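Local coordinates for protein neuraminidase (Bacteroides thetaiotaomicron, PDB 5MUL) that binds beta-D-glucuronate and, as a beta-propeller glycoside hydrolase, probably cleaves sugar linkages as a rhamnosidase, at residues A[211-216]-A[221-226]; A[317-322]-A[329-334]; A[93-96]-A[102-105]; A[373-378]-A[421-426]. One frame throughout, in Å; residues are numbered along the deposited sequence.

How the contacts relate
The chain folds into a ring of seven antiparallel sheets, the blades of a beta-propeller, and the four contacts follow one another along it in series, with neither nesting nor crossing. Contact 3 comes first and closes a tight hairpin whose Met96 lies near the glucuronate pocket. Contact 1 closes the hairpin at the middle of a later blade, across the chain's centre from contact 3, with centres about 29 Å apart. Contact 2 folds the linker between two further blades onto itself and touches contact 1 where Lys322 CB packs by Glu221 OE1. Contact 4 spans the longest stretch of chain, joining the 373-378 loop to the sheet in which both chain ends pair.

Contact 1: residues A[211-216]-A[221-226]; sequences SWVWRE and ETNHDL
His224 reaches over from one strand to meet Trp214 on the other strand and Glu216 just beyond its end, in an antiparallel beta hairpin whose arms are the two middle strands of a four-stranded propeller blade. The backbones of Trp214 and His224 form a hydrogen-bonded pair: His224 N gives to Trp214 O at 2.8 Å, and Trp214 N to His224 O at 3.0 Å. With CG set between its backbone N and carbonyl carbon (chi1 60°), the imidazole folds across the neighbouring strand. Trp214 CB sits over one face of the His224 ring as a CH-pi contact, 3.7 Å from the ring centroid, while the indole leans obliquely to it and sends NE1 to Tyr257 OH. Both imidazole nitrogens donate in the ring plane. His224 NE2 meets the anti lone pair of Glu216 OE2 at 2.5 Å, and His224 ND1 runs almost straight to Asp225 OD2 at 2.7 Å. Bonded at both nitrogens, the ring is fixed in rotation, and two acidic partners are consistent with a positively charged imidazole. Glu216 OE2 also takes a salt bridge from Arg194. On the opposite face Asn223 pairs with Arg215. Leu267 O and Asn269 OD1 hold Asn223 ND2, and Asn269 OD1 also takes Arg215 NH2. In one of the two arginine conformers, Arg215 NE donates to Asn223 OD1 at 3.0 Å, the oxygen 20° out of the guanidinium plane.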
loop_
_atom_site.group_PDB
_atom_site.type_symbol
_atom_site.label_atom_id
_atom_site.label_comp_id
_atom_site.label_asym_id
_atom_site.label_seq_id
_atom_site.Cartn_x
_atom_site.Cartn_y
_atom_site.Cartn_z
ATOM N N SER A 211 2.667 8.012 6.228
ATOM C CA SER A 211 2.410 7.749 7.636
ATOM C C SER A 211 3.167 6.528 8.082
ATOM O O SER A 211 3.585 5.717 7.286
ATOM C CB SER A 211 0.919 7.642 7.927
ATOM O OG SER A 211 0.337 6.556 7.218
ATOM N N TRP A 212 3.353 6.421 9.392
ATOM C CA TRP A 212 4.137 5.326 9.928
ATOM C C TRP A 212 3.843 5.065 11.381
ATOM O O TRP A 212 3.314 5.917 12.087
ATOM C CB TRP A 212 5.634 5.553 9.714
ATOM C CG TRP A 212 6.262 6.657 10.510
ATOM C CD1 TRP A 212 7.009 6.527 11.679
ATOM C CD2 TRP A 212 6.279 8.046 10.190
ATOM N NE1 TRP A 212 7.470 7.741 12.065
ATOM C CE2 TRP A 212 7.046 8.701 11.186
ATOM C CE3 TRP A 212 5.715 8.820 9.161
ATOM C CZ2 TRP A 212 7.246 10.097 11.177
ATOM C CZ3 TRP A 212 5.935 10.192 9.143
ATOM C CH2 TRP A 212 6.669 10.827 10.166
ATOM N N VAL A 213 4.260 3.889 11.818
ATOM C CA VAL A 213 4.299 3.540 13.230
ATOM C C VAL A 213 5.752 3.322 13.617
ATOM O O VAL A 213 6.597 3.002 12.798
ATOM C CB VAL A 213 3.474 2.268 13.566
ATOM C CG1 VAL A 213 2.050 2.361 13.015
ATOM C CG2 VAL A 213 4.139 1.000 13.118
ATOM N N TRP A 214 6.058 3.513 14.904
ATOM C CA TRP A 214 7.380 3.187 15.469
ATOM C C TRP A 214 7.358 1.779 16.047
ATOM O O TRP A 214 6.347 1.311 16.516
ATOM C CB TRP A 214 7.693 4.157 16.597
ATOM C CG TRP A 214 7.829 5.603 16.262
ATOM C CD1 TRP A 214 7.061 6.625 16.743
ATOM C CD2 TRP A 214 8.824 6.219 15.422
ATOM N NE1 TRP A 214 7.493 7.815 16.246
ATOM C CE2 TRP A 214 8.566 7.606 15.427
ATOM C CE3 TRP A 214 9.889 5.734 14.654
ATOM C CZ2 TRP A 214 9.365 8.526 14.730
ATOM C CZ3 TRP A 214 10.686 6.649 13.957
ATOM C CH2 TRP A 214 10.399 8.040 14.007
ATOM N N ARG A 215 8.528 1.142 16.067
ATOM C CA ARG A 215 8.694 -0.146 16.778
ATOM C C ARG A 215 10.017 -0.126 17.517
ATOM O O ARG A 215 11.076 0.132 16.951
ATOM C CB ARG A 215 8.604 -1.386 15.889
ATOM C CG ARG A 215 8.509 -2.677 16.719
ATOM C CD ARG A 215 8.756 -3.940 15.905
ATOM N NE ARG A 215 7.594 -4.342 15.126
ATOM C CZ ARG A 215 7.382 -5.583 14.713
ATOM N NH1 ARG A 215 8.241 -6.545 15.020
ATOM N NH2 ARG A 215 6.297 -5.870 14.012
ATOM N N GLU A 216 9.925 -0.354 18.836
ATOM C CA GLU A 216 11.116 -0.204 19.706
ATOM C C GLU A 216 12.081 -1.377 19.646
ATOM O O GLU A 216 13.295 -1.197 19.664
ATOM C CB GLU A 216 10.700 0.025 21.160
ATOM C CG GLU A 216 9.993 1.331 21.426
ATOM C CD GLU A 216 10.790 2.537 20.959
ATOM O OE1 GLU A 216 12.005 2.645 21.263
ATOM O OE2 GLU A 216 10.220 3.378 20.263
ATOM N N GLU A 221 4.696 -6.322 19.734
ATOM C CA GLU A 221 4.011 -5.596 20.795
ATOM C C GLU A 221 4.616 -4.237 21.106
ATOM O O GLU A 221 3.988 -3.430 21.773
ATOM C CB GLU A 221 3.888 -6.402 22.092
ATOM C CG GLU A 221 5.192 -6.910 22.674
ATOM C CD GLU A 221 5.471 -8.370 22.294
ATOM O OE1 GLU A 221 5.281 -8.790 21.106
ATOM O OE2 GLU A 221 5.902 -9.107 23.222
ATOM N N THR A 222 5.846 -3.987 20.641
ATOM C CA THR A 222 6.486 -2.699 20.856
ATOM C C THR A 222 6.220 -1.682 19.729
ATOM O O THR A 222 6.817 -0.606 19.721
ATOM C CB THR A 222 8.003 -2.832 21.110
ATOM O OG1 THR A 222 8.677 -3.191 19.910
ATOM C CG2 THR A 222 8.299 -3.886 22.222
ATOM N N ASN A 223 5.285 -2.006 18.820
ATOM C CA ASN A 223 4.723 -0.981 17.920
ATOM C C ASN A 223 3.999 0.075 18.719
ATOM O O ASN A 223 3.253 -0.226 19.676
ATOM C CB ASN A 223 3.680 -1.568 16.969
ATOM C CG ASN A 223 4.258 -2.394 15.862
ATOM O OD1 ASN A 223 5.456 -2.308 15.528
ATOM N ND2 ASN A 223 3.377 -3.174 15.213
ATOM N N HIS A 224 4.145 1.329 18.310
ATOM C CA HIS A 224 3.429 2.412 18.953
ATOM C C HIS A 224 3.292 3.624 18.041
ATOM O O HIS A 224 4.202 3.891 17.238
ATOM C CB HIS A 224 4.089 2.840 20.289
ATOM C CG HIS A 224 5.510 3.326 20.167
ATOM N ND1 HIS A 224 5.842 4.669 20.074
ATOM C CD2 HIS A 224 6.677 2.645 20.166
ATOM C CE1 HIS A 224 7.157 4.779 20.034
ATOM N NE2 HIS A 224 7.687 3.569 20.064
ATOM N N ASP A 225 2.160 4.299 18.187
ATOM C CA ASP A 225 1.864 5.592 17.572
ATOM C C ASP A 225 1.644 5.561 16.070
ATOM O O ASP A 225 2.012 4.607 15.399
ATOM C CB ASP A 225 2.930 6.622 17.923
ATOM C CG ASP A 225 3.061 6.847 19.443
ATOM O OD1 ASP A 225 2.020 6.956 20.099
ATOM O OD2 ASP A 225 4.195 6.849 19.928
ATOM N N LEU A 226 1.009 6.618 15.584
ATOM C CA LEU A 226 0.814 6.811 14.169
ATOM C C LEU A 226 1.213 8.257 13.847
ATOM O O LEU A 226 0.638 9.191 14.421
ATOM C CB LEU A 226 -0.633 6.488 13.853
ATOM C CG LEU A 226 -1.073 6.572 12.407
ATOM C CD1 LEU A 226 -0.298 5.613 11.511
ATOM C CD2 LEU A 226 -2.575 6.335 12.285
#

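Contact 2: residues A[317-322]-A[329-334]; sequences TPFTLK and IPVARP
Phe319 packs on three consecutive residues, Ile329, Pro330 and Val331, each meeting a different part of it. Its CG lies between the backbone N and the carbonyl carbon (chi1 68°), a setting that brings the ring alongside Pro330 with its far end at Val331. The proline touches the root of the side chain, Pro330 CG lying 3.5 Å from Phe319 CB and nearly as close to Phe319 CG. Farther out, Val331 crosses the phenylalanine at about a right angle and brings Val331 CG2 to 3.7 Å from Phe319 CZ. Ile329 brings its methyl branch obliquely to the ring, Ile329 CG2 to Phe319 CE1 at 3.9 Å; that methyl stands opposite the backbone N (CG1 chi1 -55°). Both segments belong to the irregular linker between strands 307-311 and 335-339, which joins successive propeller blades. An alanine at Phe319 takes away the ring and would probably leave a gap facing Val331 CG2 and Ile329 CG2, with Pro330 keeping only the touch on CB. Leu321 adds a second apolar link: its CD2 reaches Ile329 CD1 at 3.6 Å while also lying in plane at the edge of the Phe319 ring. Between Phe319 and Leu321, Thr320 opens an ST turn, its OG1 accepting from Lys322 N at 3.3 Å. Glu266 binds this turn through both carboxylate oxygens, OE2 at Thr320 OG1 and OE1 at Leu321 N.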
loop_
_atom_site.group_PDB
_atom_site.type_symbol
_atom_site.label_atom_id
_atom_site.label_comp_id
_atom_site.label_asym_id
_atom_site.label_seq_id
_atom_site.Cartn_x
_atom_site.Cartn_y
_atom_site.Cartn_z
ATOM N N THR A 317 -14.259 -10.657 19.291
ATOM C CA THR A 317 -13.353 -11.765 19.517
ATOM C C THR A 317 -11.949 -11.217 19.769
ATOM O O THR A 317 -11.331 -10.637 18.863
ATOM C CB THR A 317 -13.322 -12.714 18.297
ATOM O OG1 THR A 317 -14.667 -13.041 17.910
ATOM C CG2 THR A 317 -12.568 -13.983 18.616
ATOM N N PRO A 318 -11.407 -11.420 20.974
ATOM C CA PRO A 318 -10.044 -10.980 21.214
ATOM C C PRO A 318 -9.020 -11.721 20.355
ATOM O O PRO A 318 -9.235 -12.846 19.919
ATOM C CB PRO A 318 -9.814 -11.312 22.703
ATOM C CG PRO A 318 -11.160 -11.527 23.271
ATOM C CD PRO A 318 -11.987 -12.066 22.171
ATOM N N PHE A 319 -7.905 -11.054 20.098
ATOM C CA PHE A 319 -6.713 -11.712 19.608
ATOM C C PHE A 319 -5.530 -10.886 20.093
ATOM O O PHE A 319 -5.700 -9.746 20.526
ATOM C CB PHE A 319 -6.716 -11.877 18.077
ATOM C CG PHE A 319 -6.609 -10.585 17.295
ATOM C CD1 PHE A 319 -5.364 -10.046 16.984
ATOM C CD2 PHE A 319 -7.740 -9.927 16.838
ATOM C CE1 PHE A 319 -5.258 -8.873 16.252
ATOM C CE2 PHE A 319 -7.641 -8.767 16.086
ATOM C CZ PHE A 319 -6.388 -8.233 15.791
ATOM N N THR A 320 -4.356 -11.487 20.040
ATOM C CA THR A 320 -3.124 -10.769 20.335
ATOM C C THR A 320 -2.092 -11.028 19.238
ATOM O O THR A 320 -2.082 -12.091 18.618
ATOM C CB THR A 320 -2.558 -11.122 21.729
ATOM O OG1 THR A 320 -1.387 -10.329 21.973
ATOM C CG2 THR A 320 -2.194 -12.601 21.846
ATOM N N LEU A 321 -1.226 -10.037 19.008
ATOM C CA LEU A 321 -0.110 -10.163 18.081
ATOM C C LEU A 321 1.108 -10.851 18.742
ATOM O O LEU A 321 1.937 -11.433 18.045
ATOM C CB LEU A 321 0.266 -8.786 17.522
ATOM C CG LEU A 321 -0.875 -8.033 16.817
ATOM C CD1 LEU A 321 -0.338 -6.686 16.391
ATOM C CD2 LEU A 321 -1.400 -8.819 15.618
ATOM N N LYS A 322 1.219 -10.742 20.067
ATOM C CA LYS A 322 2.264 -11.429 20.851
ATOM C C LYS A 322 1.979 -12.919 20.989
ATOM O O LYS A 322 2.019 -13.664 20.009
ATOM C CB LYS A 322 2.367 -10.817 22.255
ATOM N N ILE A 329 -2.637 -14.167 12.003
ATOM C CA ILE A 329 -3.445 -13.122 12.639
ATOM C C ILE A 329 -4.872 -13.241 12.075
ATOM O O ILE A 329 -5.041 -13.324 10.857
ATOM C CB ILE A 329 -2.901 -11.690 12.383
ATOM C CG1 ILE A 329 -1.418 -11.552 12.823
ATOM C CG2 ILE A 329 -3.728 -10.653 13.124
ATOM C CD1 ILE A 329 -0.778 -10.255 12.326
ATOM N N PRO A 330 -5.893 -13.231 12.946
ATOM C CA PRO A 330 -7.271 -13.538 12.506
ATOM C C PRO A 330 -7.965 -12.436 11.696
ATOM O O PRO A 330 -9.110 -12.639 11.239
ATOM C CB PRO A 330 -8.014 -13.808 13.817
ATOM C CG PRO A 330 -7.186 -13.210 14.895
ATOM C CD PRO A 330 -5.775 -13.207 14.418
ATOM N N VAL A 331 -7.314 -11.284 11.558
ATOM C CA VAL A 331 -7.784 -10.184 10.720
ATOM C C VAL A 331 -6.672 -9.720 9.798
ATOM O O VAL A 331 -5.487 -9.915 10.092
ATOM C CB VAL A 331 -8.309 -9.005 11.537
ATOM C CG1 VAL A 331 -9.312 -9.488 12.560
ATOM C CG2 VAL A 331 -7.199 -8.226 12.231
ATOM N N ALA A 332 -7.068 -9.117 8.671
ATOM C CA ALA A 332 -6.106 -8.629 7.665
ATOM C C ALA A 332 -5.798 -7.152 7.877
ATOM O O ALA A 332 -6.600 -6.402 8.420
ATOM C CB ALA A 332 -6.679 -8.809 6.259
ATOM N N ARG A 333 -4.656 -6.746 7.348
ATOM C CA ARG A 333 -4.356 -5.328 7.251
ATOM C C ARG A 333 -5.335 -4.726 6.217
ATOM O O ARG A 333 -5.541 -5.328 5.154
ATOM C CB ARG A 333 -2.924 -5.135 6.775
ATOM C CG ARG A 333 -1.855 -5.545 7.810
ATOM C CD ARG A 333 -0.527 -5.889 7.104
ATOM N NE ARG A 333 0.669 -5.776 7.952
ATOM C CZ ARG A 333 1.262 -6.785 8.597
ATOM N NH1 ARG A 333 2.328 -6.542 9.362
ATOM N NH2 ARG A 333 0.798 -8.040 8.522
ATOM N N PRO A 334 -5.959 -3.604 6.522
ATOM C CA PRO A 334 -7.024 -3.061 5.691
ATOM C C PRO A 334 -6.548 -2.201 4.544
ATOM O O PRO A 334 -5.403 -1.684 4.565
ATOM C CB PRO A 334 -7.819 -2.238 6.661
ATOM C CG PRO A 334 -6.777 -1.712 7.627
ATOM C CD PRO A 334 -5.824 -2.852 7.777
#

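Contact 3: residues A[93-96]-A[102-105]; sequences ISIM and YLHV
Ile95 and Val105 lie side by side and point the same way, with Ile95 CG2 3.9 Å from Val105 CG2. The CG1 branch of Ile95 stands between the backbone N and the carbonyl carbon (chi1 75°), an arrangement that turns CG2 to the valine. Leu103, two residues before Val105, closes in, its CD1 4.0 Å from Ile95 CB. Tyr53 and Ser55 of strand 51-57, in an adjoining sheet, cover Ile95. The two segments are the arms of a beta hairpin in a propeller blade, with Ile95 and Val105 as its non-hydrogen-bonded pair. Met96 and His104 form the hydrogen-bonded pair beside them: His104 N gives to Met96 O at 2.8 Å in an almost straight bond, N-H...O 176°, and Met96 N returns one to His104 O at 3.0 Å. Their side chains leave by the opposite face of the sheet, where both pack on Leu154 and Phe146. The side chain of Met96 lies about 4 Å from that of Glu389, which binds glucuronate, and about 7 Å from the bound sugar. His104 ND1 makes a weak bond to Tyr102 O at 3.5 Å, while its ring meets Tyr173 edge-to-face.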
loop_
_atom_site.group_PDB
_atom_site.type_symbol
_atom_site.label_atom_id
_atom_site.label_comp_id
_atom_site.label_asym_id
_atom_site.label_seq_id
_atom_site.Cartn_x
_atom_site.Cartn_y
_atom_site.Cartn_z
ATOM N N ILE A 93 6.467 -8.189 -5.130
ATOM C CA ILE A 93 6.553 -7.593 -6.466
ATOM C C ILE A 93 5.828 -6.249 -6.441
ATOM O O ILE A 93 4.705 -6.172 -5.935
ATOM C CB ILE A 93 5.898 -8.463 -7.571
ATOM C CG1 ILE A 93 6.387 -9.916 -7.522
ATOM C CG2 ILE A 93 6.116 -7.838 -8.949
ATOM C CD1 ILE A 93 5.493 -10.879 -8.305
ATOM N N SER A 94 6.455 -5.195 -6.946
ATOM C CA SER A 94 5.796 -3.884 -7.152
ATOM C C SER A 94 5.990 -3.505 -8.605
ATOM O O SER A 94 7.096 -3.590 -9.140
ATOM C CB SER A 94 6.356 -2.746 -6.242
ATOM O OG SER A 94 5.672 -1.473 -6.397
ATOM N N ILE A 95 4.917 -3.008 -9.222
ATOM C CA ILE A 95 4.916 -2.526 -10.586
ATOM C C ILE A 95 4.232 -1.170 -10.685
ATOM O O ILE A 95 3.361 -0.840 -9.858
ATOM C CB ILE A 95 4.267 -3.543 -11.568
ATOM C CG1 ILE A 95 2.744 -3.571 -11.450
ATOM C CG2 ILE A 95 4.864 -4.920 -11.391
ATOM C CD1 ILE A 95 2.015 -4.501 -12.410
ATOM N N MET A 96 4.614 -0.398 -11.708
ATOM C CA MET A 96 3.954 0.877 -11.994
ATOM C C MET A 96 4.244 1.226 -13.435
ATOM O O MET A 96 5.304 0.886 -13.954
ATOM C CB MET A 96 4.444 1.993 -11.079
ATOM C CG MET A 96 3.683 3.297 -11.149
ATOM S SD MET A 96 1.913 3.187 -10.887
ATOM C CE MET A 96 1.779 2.300 -9.385
ATOM N N TYR A 102 5.818 2.876 -20.136
ATOM C CA TYR A 102 6.755 1.837 -19.751
ATOM C C TYR A 102 6.364 1.249 -18.393
ATOM O O TYR A 102 6.020 2.005 -17.445
ATOM C CB TYR A 102 8.188 2.337 -19.656
ATOM C CG TYR A 102 8.861 2.602 -20.976
ATOM C CD1 TYR A 102 8.784 3.854 -21.574
ATOM C CD2 TYR A 102 9.598 1.621 -21.596
ATOM C CE1 TYR A 102 9.420 4.108 -22.787
ATOM C CE2 TYR A 102 10.245 1.862 -22.802
ATOM C CZ TYR A 102 10.150 3.102 -23.382
ATOM O OH TYR A 102 10.786 3.322 -24.588
ATOM N N LEU A 103 6.461 -0.066 -18.279
ATOM C CA LEU A 103 6.225 -0.758 -17.013
ATOM C C LEU A 103 7.553 -0.828 -16.282
ATOM O O LEU A 103 8.554 -1.259 -16.842
ATOM C CB LEU A 103 5.686 -2.168 -17.281
ATOM C CG LEU A 103 5.200 -2.956 -16.091
ATOM C CD1 LEU A 103 3.976 -2.356 -15.418
ATOM C CD2 LEU A 103 4.908 -4.366 -16.600
ATOM N N HIS A 104 7.574 -0.394 -15.023
ATOM C CA HIS A 104 8.728 -0.491 -14.125
ATOM C C HIS A 104 8.383 -1.556 -13.106
ATOM O O HIS A 104 7.274 -1.587 -12.564
ATOM C CB HIS A 104 8.898 0.847 -13.432
ATOM C CG HIS A 104 9.400 1.924 -14.325
ATOM N ND1 HIS A 104 8.653 2.584 -15.281
ATOM C CD2 HIS A 104 10.618 2.503 -14.325
ATOM C CE1 HIS A 104 9.424 3.509 -15.841
ATOM N NE2 HIS A 104 10.613 3.477 -15.276
ATOM N N VAL A 105 9.326 -2.454 -12.835
ATOM C CA VAL A 105 9.101 -3.628 -12.018
ATOM C C VAL A 105 10.250 -3.786 -11.042
ATOM O O VAL A 105 11.426 -3.683 -11.425
ATOM C CB VAL A 105 8.983 -4.911 -12.889
ATOM C CG1 VAL A 105 8.762 -6.136 -12.027
ATOM C CG2 VAL A 105 7.873 -4.758 -13.911
#

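Contact 4: residues A[373-378]-A[421-426]; sequences DLTDFS and YVLEAN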
loop_
_atom_site.group_PDB
_atom_site.type_symbol
_atom_site.label_atom_id
_atom_site.label_comp_id
_atom_site.label_asym_id
_atom_site.label_seq_id
_atom_site.Cartn_x
_atom_site.Cartn_y
_atom_site.Cartn_z
ATOM N N ASP A 373 -20.143 -8.579 2.920
ATOM C CA ASP A 373 -19.162 -9.463 2.362
ATOM C C ASP A 373 -19.228 -9.406 0.859
ATOM O O ASP A 373 -20.318 -9.488 0.267
ATOM C CB ASP A 373 -19.367 -10.882 2.844
ATOM C CG ASP A 373 -19.362 -10.972 4.352
ATOM O OD1 ASP A 373 -18.389 -10.499 4.993
ATOM O OD2 ASP A 373 -20.333 -11.506 4.942
ATOM N N LEU A 374 -18.083 -9.214 0.232
ATOM C CA LEU A 374 -17.976 -9.186 -1.224
ATOM C C LEU A 374 -17.815 -10.564 -1.809
ATOM O O LEU A 374 -18.157 -10.771 -2.992
ATOM C CB LEU A 374 -16.792 -8.309 -1.656
ATOM C CG LEU A 374 -16.827 -6.863 -1.144
ATOM C CD1 LEU A 374 -15.685 -6.088 -1.765
ATOM C CD2 LEU A 374 -18.134 -6.192 -1.439
ATOM N N THR A 375 -17.273 -11.513 -1.046
ATOM C CA THR A 375 -17.331 -12.916 -1.402
ATOM C C THR A 375 -18.197 -13.634 -0.400
ATOM O O THR A 375 -18.441 -13.144 0.683
ATOM C CB THR A 375 -15.956 -13.592 -1.416
ATOM O OG1 THR A 375 -15.414 -13.561 -0.079
ATOM C CG2 THR A 375 -14.993 -12.879 -2.407
ATOM N N ASP A 376 -18.676 -14.806 -0.782
ATOM C CA ASP A 376 -19.382 -15.692 0.179
ATOM C C ASP A 376 -18.551 -16.934 0.472
ATOM O O ASP A 376 -19.089 -17.944 0.978
ATOM C CB ASP A 376 -20.802 -16.055 -0.294
ATOM C CG ASP A 376 -20.814 -16.876 -1.536
ATOM O OD1 ASP A 376 -19.772 -17.191 -2.115
ATOM O OD2 ASP A 376 -21.945 -17.264 -1.958
ATOM N N PHE A 377 -17.249 -16.870 0.212
ATOM C CA PHE A 377 -16.309 -17.929 0.514
ATOM C C PHE A 377 -15.102 -17.343 1.237
ATOM O O PHE A 377 -14.776 -16.151 1.058
ATOM C CB PHE A 377 -15.875 -18.668 -0.750
ATOM C CG PHE A 377 -15.231 -17.799 -1.797
ATOM C CD1 PHE A 377 -15.986 -17.181 -2.785
ATOM C CD2 PHE A 377 -13.851 -17.608 -1.814
ATOM C CE1 PHE A 377 -15.399 -16.404 -3.750
ATOM C CE2 PHE A 377 -13.262 -16.831 -2.790
ATOM C CZ PHE A 377 -14.038 -16.229 -3.759
ATOM N N SER A 378 -14.441 -18.196 2.013
ATOM C CA SER A 378 -13.234 -17.820 2.745
ATOM C C SER A 378 -12.049 -17.696 1.813
ATOM O O SER A 378 -11.827 -18.513 0.926
ATOM C CB SER A 378 -12.928 -18.891 3.799
ATOM O OG SER A 378 -11.659 -18.634 4.394
ATOM N N TYR A 421 -7.933 -13.826 -8.886
ATOM C CA TYR A 421 -9.025 -13.100 -9.503
ATOM C C TYR A 421 -8.866 -11.602 -9.341
ATOM O O TYR A 421 -8.224 -11.142 -8.370
ATOM C CB TYR A 421 -10.367 -13.437 -8.843
ATOM C CG TYR A 421 -10.753 -14.881 -8.773
ATOM C CD1 TYR A 421 -10.377 -15.680 -7.683
ATOM C CD2 TYR A 421 -11.519 -15.449 -9.791
ATOM C CE1 TYR A 421 -10.775 -17.009 -7.599
ATOM C CE2 TYR A 421 -11.915 -16.770 -9.714
ATOM C CZ TYR A 421 -11.525 -17.534 -8.635
ATOM O OH TYR A 421 -11.914 -18.874 -8.560
ATOM N N VAL A 422 -9.473 -10.830 -10.231
ATOM C CA VAL A 422 -9.736 -9.419 -9.974
ATOM C C VAL A 422 -11.195 -9.304 -9.603
ATOM O O VAL A 422 -12.072 -9.661 -10.411
ATOM C CB VAL A 422 -9.366 -8.524 -11.156
ATOM C CG1 VAL A 422 -9.771 -7.066 -10.920
ATOM C CG2 VAL A 422 -7.890 -8.648 -11.448
ATOM N N LEU A 423 -11.493 -8.849 -8.394
ATOM C CA LEU A 423 -12.870 -8.606 -7.983
ATOM C C LEU A 423 -13.227 -7.171 -8.307
ATOM O O LEU A 423 -12.612 -6.225 -7.767
ATOM C CB LEU A 423 -13.038 -8.939 -6.495
ATOM C CG LEU A 423 -14.487 -9.034 -5.975
ATOM C CD1 LEU A 423 -14.494 -9.713 -4.606
ATOM C CD2 LEU A 423 -15.203 -7.703 -5.908
ATOM N N GLU A 424 -14.184 -6.988 -9.210
ATOM C CA GLU A 424 -14.680 -5.699 -9.610
ATOM C C GLU A 424 -15.866 -5.346 -8.725
ATOM O O GLU A 424 -16.954 -5.889 -8.939
ATOM C CB GLU A 424 -15.078 -5.714 -11.097
ATOM C CG GLU A 424 -13.944 -6.097 -12.024
ATOM C CD GLU A 424 -14.304 -6.046 -13.496
ATOM O OE1 GLU A 424 -15.487 -5.868 -13.834
ATOM O OE2 GLU A 424 -13.408 -6.227 -14.338
ATOM N N ALA A 425 -15.645 -4.517 -7.711
ATOM C CA ALA A 425 -16.660 -4.221 -6.696
ATOM C C ALA A 425 -17.571 -3.108 -7.125
ATOM O O ALA A 425 -17.173 -2.214 -7.824
ATOM C CB ALA A 425 -15.972 -3.847 -5.389
ATOM N N ASN A 426 -18.815 -3.151 -6.646
ATOM C CA ASN A 426 -19.724 -2.034 -6.865
ATOM C C ASN A 426 -19.525 -0.983 -5.771
ATOM O O ASN A 426 -19.443 -1.318 -4.597
ATOM C CB ASN A 426 -21.170 -2.512 -6.883
ATOM C CG ASN A 426 -22.079 -1.512 -7.552
ATOM O OD1 ASN A 426 -22.380 -0.459 -6.992
ATOM N ND2 ASN A 426 -22.496 -1.819 -8.775
#
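Leu423 pushes a single methyl, CD1, against two residues of the 373-378 loop: it lies 3.9 Å from Thr375 CG2 and 4.0 Å from Leu374 CB. Strand 418-425, which carries Leu423, is the middle strand of a sheet that pairs the N-terminal strand 22-29 with the end of the chain, the closure typical of a beta-propeller. The loop follows the outermost strand of the preceding blade, so the contact joins two blades by apolar packing. Leu423 CG stands opposite its backbone N (chi1 -167°), which extends the side chain toward the loop. Leu374 adds a looser touch, its CD1 4.3 Å from Ala425 CB, and also rests on Leu399 of strand 397-402. Two bonds of its hydroxyl hold Thr375 in place, one from Val356 N and one within the loop, turning CG2 to Leu423. With a valine in this place the hydroxyl is gone, and Phe377 O and Val356 N would probably be left without their shared mate, the loop freer to shift. Phe377 backs the threonine with its ring, Thr375 CB standing 3.7 Å above one face and offset toward the rim. Thr375 OG1 donates to Phe377 O at 2.9 Å in the carbonyl plane.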